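Local coordinates for protein probable transcriptional regulator (Rhodococcus jostii, PDB 3HIM) that probably binds DNA at cis-regulatory sites and regulates transcription, as a dimeric, all-helical member of the TetR family, at residues G71-S74 with V75-I79; Y100-W103 with H104-R108; L194-M198 with V199-D203. All coordinates share one frame; numbering follows the deposited sequence.

Contact 1 of 3, residues G71-S74 with V75-I79; sequences GHHS and VLAAI
With CG of His73 anti to the backbone N (chi1 173°), the imidazole leans forward along the helix, and its CE1 comes to 3.9 Å from CB of Ala77, one turn on. Val75 takes the less common setting in which CG1 sits between its own N and carbonyl carbon (chi1 73°); that methyl is turned back over the preceding turn and lies 3.5 Å from His72 O, with Gly71 O close by. Otherwise this is unbroken alpha-helix, and four successive i to i+4 bonds do the holding. Val75 N donates to Gly71 O and Leu76 N to His72 O, while Ala77 N reaches His73 O at 2.8 Å over a nearly straight N-H. Ala78 N closes on Ser74 O at 2.8 Å, a more bent bond at 149°. The side chains themselves touch little, since most of them fan outward from the axis. All of this belongs to helix 60-82. Val75 and Ile79 face helix 89-106, where both meet Tyr100, and Ser74 OG is hydrogen-bonded to Trp103 NE1 of that helix; His72 turns instead to helix 123-149, against Ile129, Ile132 and Arg133.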
loop_
_atom_site.group_PDB
_atom_site.type_symbol
_atom_site.label_atom_id
_atom_site.label_comp_id
_atom_site.label_asym_id
_atom_site.label_seq_id
_atom_site.Cartn_x
_atom_site.Cartn_y
_atom_site.Cartn_z
ATOM N N GLY B 71 -4.914 6.975 14.385
ATOM C CA GLY B 71 -4.907 5.813 13.479
ATOM C C GLY B 71 -3.862 4.773 13.837
ATOM O O GLY B 71 -4.177 3.592 13.945
ATOM N N HIS B 72 -2.619 5.211 14.039
ATOM C CA HIS B 72 -1.535 4.302 14.419
ATOM C C HIS B 72 -1.765 3.601 15.759
ATOM O O HIS B 72 -1.582 2.393 15.856
ATOM C CB HIS B 72 -0.177 5.011 14.370
ATOM C CG HIS B 72 0.294 5.280 12.968
ATOM N ND1 HIS B 72 1.060 4.385 12.256
ATOM C CD2 HIS B 72 0.070 6.324 12.137
ATOM C CE1 HIS B 72 1.305 4.873 11.052
ATOM N NE2 HIS B 72 0.713 6.048 10.953
ATOM N N HIS B 73 -2.176 4.359 16.777
ATOM C CA HIS B 73 -2.506 3.781 18.078
ATOM C C HIS B 73 -3.686 2.832 17.981
ATOM O O HIS B 73 -3.685 1.778 18.591
ATOM C CB HIS B 73 -2.812 4.852 19.126
ATOM C CG HIS B 73 -3.305 4.281 20.412
ATOM N ND1 HIS B 73 -4.623 3.926 20.609
ATOM C CD2 HIS B 73 -2.647 3.938 21.548
ATOM C CE1 HIS B 73 -4.764 3.418 21.822
ATOM N NE2 HIS B 73 -3.582 3.419 22.415
ATOM N N SER B 74 -4.700 3.214 17.218
ATOM C CA SER B 74 -5.880 2.384 17.085
ATOM C C SER B 74 -5.576 0.999 16.483
ATOM O O SER B 74 -6.025 -0.025 17.023
ATOM C CB SER B 74 -6.959 3.110 16.306
ATOM O OG SER B 74 -8.039 2.245 16.009
ATOM N N VAL B 75 -4.814 0.946 15.393
ATOM C CA VAL B 75 -4.515 -0.361 14.791
ATOM C C VAL B 75 -3.598 -1.188 15.731
ATOM O O VAL B 75 -3.786 -2.397 15.884
ATOM C CB VAL B 75 -3.996 -0.240 13.310
ATOM C CG1 VAL B 75 -2.591 0.296 13.270
ATOM C CG2 VAL B 75 -4.060 -1.594 12.601
ATOM N N LEU B 76 -2.645 -0.524 16.387
ATOM C CA LEU B 76 -1.830 -1.173 17.421
ATOM C C LEU B 76 -2.708 -1.751 18.553
ATOM O O LEU B 76 -2.551 -2.913 18.918
ATOM C CB LEU B 76 -0.802 -0.204 18.005
ATOM C CG LEU B 76 0.036 -0.812 19.134
ATOM C CD1 LEU B 76 0.775 -2.082 18.652
ATOM C CD2 LEU B 76 1.016 0.218 19.673
ATOM N N ALA B 77 -3.615 -0.929 19.090
ATOM C CA ALA B 77 -4.537 -1.365 20.133
ATOM C C ALA B 77 -5.358 -2.548 19.648
ATOM O O ALA B 77 -5.575 -3.492 20.398
ATOM C CB ALA B 77 -5.473 -0.204 20.584
ATOM N N ALA B 78 -5.785 -2.497 18.382
ATOM C CA ALA B 78 -6.609 -3.562 17.780
ATOM C C ALA B 78 -5.935 -4.929 17.764
ATOM O O ALA B 78 -6.494 -5.917 18.233
ATOM C CB ALA B 78 -7.049 -3.179 16.360
ATOM N N ILE B 79 -4.735 -4.992 17.206
ATOM C CA ILE B 79 -4.030 -6.274 17.110
ATOM C C ILE B 79 -3.487 -6.740 18.459
ATOM O O ILE B 79 -3.368 -7.948 18.714
ATOM C CB ILE B 79 -2.942 -6.235 16.036
ATOM C CG1 ILE B 79 -1.853 -5.197 16.355
ATOM C CG2 ILE B 79 -3.581 -5.948 14.716
ATOM C CD1 ILE B 79 -0.597 -5.326 15.406
#

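Contact 2 of 3, residues Y100-W103 with H104-R108; sequences YVTW and HADNR
Trp103 O is gripped twice by Asn107, once through its backbone N at 2.8 Å and once through its side-chain ND2 at 3.0 Å. The amide donor arrives in the carbonyl plane on a lone pair. With CG beside its own backbone N and anti to the carbonyl carbon (chi1 -57°), Asn107 folds back over one face of the indole: CB stands 3.7 Å from the centroid of the six-membered ring, almost on its normal, a CH-pi contact, and ND2 rides above the pyrrole side. Trp103 in turn presents the edge of its six-membered ring to the face of His104, with CE3 above the imidazole and the planes at 78°. The imidazole passes the pattern on, pointing its own edge at the face of Tyr100, centroids 4.8 Å apart. A water joins the far ends of this second pair, 2.8 Å from His104 NE2 and donating to Tyr100 OH, which also bonds Thr166 O on helix 158-175. Beyond the cluster, helix 89-106 gives out after Asp106; Asn107 leaves helical geometry just before helix 108-116 begins, and Arg108 NH1 swings back to Ala105 O at 2.8 Å. Two successive T-shaped pairs thus make an aromatic cluster whose polar rims are still served. The water and the two neighbouring rings probably restrict how the imidazole can turn.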
loop_
_atom_site.group_PDB
_atom_site.type_symbol
_atom_site.label_atom_id
_atom_site.label_comp_id
_atom_site.label_asym_id
_atom_site.label_seq_id
_atom_site.Cartn_x
_atom_site.Cartn_y
_atom_site.Cartn_z
ATOM N N TYR B 100 -5.935 -7.111 12.136
ATOM C CA TYR B 100 -5.124 -6.166 11.383
ATOM C C TYR B 100 -5.740 -5.841 10.024
ATOM O O TYR B 100 -5.912 -4.664 9.689
ATOM C CB TYR B 100 -3.730 -6.732 11.194
ATOM C CG TYR B 100 -2.714 -5.770 10.626
ATOM C CD1 TYR B 100 -2.322 -4.618 11.329
ATOM C CD2 TYR B 100 -2.084 -6.056 9.420
ATOM C CE1 TYR B 100 -1.312 -3.745 10.801
ATOM C CE2 TYR B 100 -1.123 -5.217 8.884
ATOM C CZ TYR B 100 -0.734 -4.070 9.575
ATOM O OH TYR B 100 0.232 -3.286 9.011
ATOM N N VAL B 101 -6.079 -6.868 9.249
ATOM C CA VAL B 101 -6.675 -6.664 7.914
ATOM C C VAL B 101 -8.050 -5.952 8.008
ATOM O O VAL B 101 -8.301 -4.955 7.306
ATOM C CB VAL B 101 -6.771 -8.000 7.160
ATOM C CG1 VAL B 101 -7.640 -7.875 5.905
ATOM C CG2 VAL B 101 -5.348 -8.507 6.794
ATOM N N THR B 102 -8.922 -6.453 8.895
ATOM C CA THR B 102 -10.231 -5.833 9.152
ATOM C C THR B 102 -10.088 -4.347 9.491
ATOM O O THR B 102 -10.805 -3.528 8.947
ATOM C CB THR B 102 -10.972 -6.557 10.315
ATOM O OG1 THR B 102 -11.089 -7.938 9.986
ATOM C CG2 THR B 102 -12.363 -5.966 10.571
ATOM N N TRP B 103 -9.161 -4.013 10.392
ATOM C CA TRP B 103 -8.944 -2.617 10.759
ATOM C C TRP B 103 -8.615 -1.782 9.537
ATOM O O TRP B 103 -9.154 -0.675 9.342
ATOM C CB TRP B 103 -7.845 -2.476 11.800
ATOM C CG TRP B 103 -7.782 -1.087 12.363
ATOM C CD1 TRP B 103 -8.348 -0.653 13.530
ATOM C CD2 TRP B 103 -7.138 0.061 11.773
ATOM N NE1 TRP B 103 -8.094 0.700 13.710
ATOM C CE2 TRP B 103 -7.348 1.157 12.650
ATOM C CE3 TRP B 103 -6.404 0.266 10.594
ATOM C CZ2 TRP B 103 -6.845 2.442 12.386
ATOM C CZ3 TRP B 103 -5.897 1.548 10.329
ATOM C CH2 TRP B 103 -6.131 2.625 11.224
ATOM N N HIS B 104 -7.725 -2.304 8.713
ATOM C CA HIS B 104 -7.284 -1.588 7.542
ATOM C C HIS B 104 -8.352 -1.404 6.443
ATOM O O HIS B 104 -8.320 -0.410 5.712
ATOM C CB HIS B 104 -6.007 -2.219 6.997
ATOM C CG HIS B 104 -4.764 -1.666 7.619
ATOM N ND1 HIS B 104 -4.268 -0.418 7.302
ATOM C CD2 HIS B 104 -3.928 -2.181 8.553
ATOM C CE1 HIS B 104 -3.178 -0.190 8.008
ATOM N NE2 HIS B 104 -2.943 -1.251 8.765
ATOM N N ALA B 105 -9.273 -2.351 6.326
ATOM C CA ALA B 105 -10.445 -2.195 5.457
ATOM C C ALA B 105 -11.447 -1.170 6.025
ATOM O O ALA B 105 -11.800 -0.217 5.335
ATOM C CB ALA B 105 -11.123 -3.522 5.235
ATOM N N ASP B 106 -11.901 -1.372 7.263
ATOM C CA ASP B 106 -12.827 -0.422 7.929
ATOM C C ASP B 106 -12.289 1.006 8.091
ATOM O O ASP B 106 -13.035 1.968 7.930
ATOM C CB ASP B 106 -13.234 -0.911 9.318
ATOM C CG ASP B 106 -14.102 -2.162 9.290
ATOM O OD1 ASP B 106 -14.665 -2.531 8.228
ATOM O OD2 ASP B 106 -14.228 -2.767 10.379
ATOM N N ASN B 107 -11.012 1.165 8.414
ATOM C CA ASN B 107 -10.490 2.513 8.670
ATOM C C ASN B 107 -9.597 3.058 7.583
ATOM O O ASN B 107 -8.710 3.882 7.866
ATOM C CB ASN B 107 -9.769 2.547 10.015
ATOM C CG ASN B 107 -10.670 2.118 11.130
ATOM O OD1 ASN B 107 -11.504 2.894 11.583
ATOM N ND2 ASN B 107 -10.548 0.865 11.550
ATOM N N ARG B 108 -9.851 2.618 6.347
ATOM C CA ARG B 108 -8.971 2.908 5.209
ATOM C C ARG B 108 -8.734 4.403 4.949
ATOM O O ARG B 108 -7.614 4.799 4.578
ATOM C CB ARG B 108 -9.453 2.194 3.917
ATOM C CG ARG B 108 -10.885 2.528 3.472
ATOM C CD ARG B 108 -11.427 1.540 2.412
ATOM N NE ARG B 108 -12.779 1.883 1.973
ATOM C CZ ARG B 108 -13.894 1.446 2.558
ATOM N NH1 ARG B 108 -13.842 0.622 3.609
ATOM N NH2 ARG B 108 -15.064 1.828 2.086
HETATM O O HOH W 1 -0.689 -0.644 10.226
#

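Contact 3 of 3, residues L194-M198 with V199-D203; sequences LALRM and VGCAD
Helix 184-198 finishes in a Schellman motif: Gly200 adopts positive phi (69°), Cys201 N returns to Leu196 O at 3.0 Å, and Gly200 N bonds Arg197 O from well above the carbonyl plane. One residue earlier, Val199 N still makes the helical bond to Ala195 O. As the chain doubles back, Cys201 CB settles 4.2 Å from Leu196 CD2. The charged link within the chain is Arg197 with Asp203, a side-on salt bridge. A bend at chi2 (-88°) brings the guanidinium round to the carboxylate, where NE meets OD1 at 3.0 Å on its syn side and NH2 meets OD2 at 2.9 Å from above the carboxylate plane; the two planes are 27° apart. A leucine in place of Arg197 would probably leave the Asp203 carboxylate without its mate and the C-terminal tail freer to move. The same guanidinium also reaches across the dimer, NH2 to His154 O and NH1 to Met198 O of the second subunit, where the two Met198 side chains pack together. Within the chain, Leu196 and Val199 rest on Leu93 of helix 89-106, while Met198 lies against Ala164 and Leu168 of helix 158-175.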
loop_
_atom_site.group_PDB
_atom_site.type_symbol
_atom_site.label_atom_id
_atom_site.label_comp_id
_atom_site.label_asym_id
_atom_site.label_seq_id
_atom_site.Cartn_x
_atom_site.Cartn_y
_atom_site.Cartn_z
ATOM N N LEU B 194 -2.849 -17.251 3.919
ATOM C CA LEU B 194 -1.559 -16.952 3.289
ATOM C C LEU B 194 -0.451 -16.696 4.316
ATOM O O LEU B 194 0.672 -17.153 4.125
ATOM C CB LEU B 194 -1.692 -15.800 2.291
ATOM C CG LEU B 194 -2.555 -16.119 1.063
ATOM C CD1 LEU B 194 -3.090 -14.815 0.425
ATOM C CD2 LEU B 194 -1.793 -16.962 0.031
ATOM N N ALA B 195 -0.772 -15.973 5.388
ATOM C CA ALA B 195 0.146 -15.743 6.501
ATOM C C ALA B 195 0.613 -17.063 7.153
ATOM O O ALA B 195 1.801 -17.267 7.434
ATOM C CB ALA B 195 -0.516 -14.820 7.549
ATOM N N LEU B 196 -0.317 -17.972 7.386
ATOM C CA LEU B 196 0.068 -19.263 7.961
ATOM C C LEU B 196 1.001 -19.983 7.013
ATOM O O LEU B 196 2.017 -20.526 7.455
ATOM C CB LEU B 196 -1.150 -20.114 8.318
ATOM C CG LEU B 196 -1.940 -19.546 9.498
ATOM C CD1 LEU B 196 -3.296 -20.254 9.601
ATOM C CD2 LEU B 196 -1.182 -19.634 10.830
ATOM N N ARG B 197 0.693 -19.941 5.714
ATOM C CA ARG B 197 1.534 -20.581 4.708
ATOM C C ARG B 197 2.928 -19.955 4.628
ATOM O O ARG B 197 3.933 -20.667 4.497
ATOM C CB ARG B 197 0.863 -20.554 3.331
ATOM C CG ARG B 197 -0.202 -21.610 3.142
ATOM C CD ARG B 197 0.421 -22.883 2.618
ATOM N NE ARG B 197 -0.546 -23.937 2.282
ATOM C CZ ARG B 197 -0.983 -24.213 1.053
ATOM N NH1 ARG B 197 -0.590 -23.501 0.010
ATOM N NH2 ARG B 197 -1.833 -25.213 0.867
ATOM N N MET B 198 2.963 -18.629 4.707
ATOM C CA MET B 198 4.191 -17.861 4.691
ATOM C C MET B 198 5.130 -18.282 5.824
ATOM O O MET B 198 6.338 -18.415 5.608
ATOM C CB MET B 198 3.884 -16.361 4.811
ATOM C CG MET B 198 3.607 -15.682 3.469
ATOM S SD MET B 198 3.371 -13.898 3.684
ATOM C CE MET B 198 1.584 -13.890 3.836
ATOM N N VAL B 199 4.590 -18.478 7.026
ATOM C CA VAL B 199 5.466 -18.814 8.152
ATOM C C VAL B 199 5.671 -20.323 8.268
ATOM O O VAL B 199 6.252 -20.807 9.244
ATOM C CB VAL B 199 5.013 -18.190 9.488
ATOM C CG1 VAL B 199 5.010 -16.692 9.371
ATOM C CG2 VAL B 199 3.642 -18.717 9.905
ATOM N N GLY B 200 5.186 -21.046 7.256
ATOM C CA GLY B 200 5.401 -22.486 7.119
ATOM C C GLY B 200 4.676 -23.307 8.155
ATOM O O GLY B 200 5.160 -24.365 8.556
ATOM N N CYS B 201 3.529 -22.808 8.616
ATOM C CA CYS B 201 2.608 -23.584 9.469
ATOM C C CYS B 201 1.850 -24.637 8.642
ATOM O O CYS B 201 1.549 -24.404 7.458
ATOM C CB CYS B 201 1.599 -22.649 10.144
ATOM S SG CYS B 201 0.540 -23.441 11.414
ATOM N N ALA B 202 1.535 -25.783 9.262
ATOM C CA ALA B 202 0.667 -26.796 8.636
ATOM C C ALA B 202 -0.741 -26.233 8.352
ATOM O O ALA B 202 -1.191 -25.296 9.024
ATOM C CB ALA B 202 0.594 -28.074 9.499
ATOM N N ASP B 203 -1.425 -26.794 7.355
ATOM C CA ASP B 203 -2.747 -26.296 6.927
ATOM C C ASP B 203 -3.870 -26.734 7.865
ATOM O O ASP B 203 -3.685 -26.795 9.080
ATOM C CB ASP B 203 -3.062 -26.731 5.484
ATOM C CG ASP B 203 -2.030 -26.229 4.469
ATOM O OD1 ASP B 203 -1.220 -25.335 4.807
ATOM O OD2 ASP B 203 -2.032 -26.734 3.325
#

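In the fold
Contacts 1 and 2 touch directly: helices 60-82 and 89-106, consecutive in the chain, meet there, with Gly71 O packed against Trp103 CZ2. Contact 1 is mostly at the surface and works by backbone bonds, whereas the partly buried contact 2 relies on T-shaped (edge-to-face) ring pairs and a bound water. Contact 3, likewise partly buried, touches neither. Its centre lies about 24 Å from that of contact 1, about 21 Å from that of contact 2 and about 23 Å from the centre of the chain, at the subunit interface, where charge pairing and a helix terminus take over. Helix 89-106 nonetheless connects contacts 2 and 3, since its earlier residues pack against the end of helix 184-198.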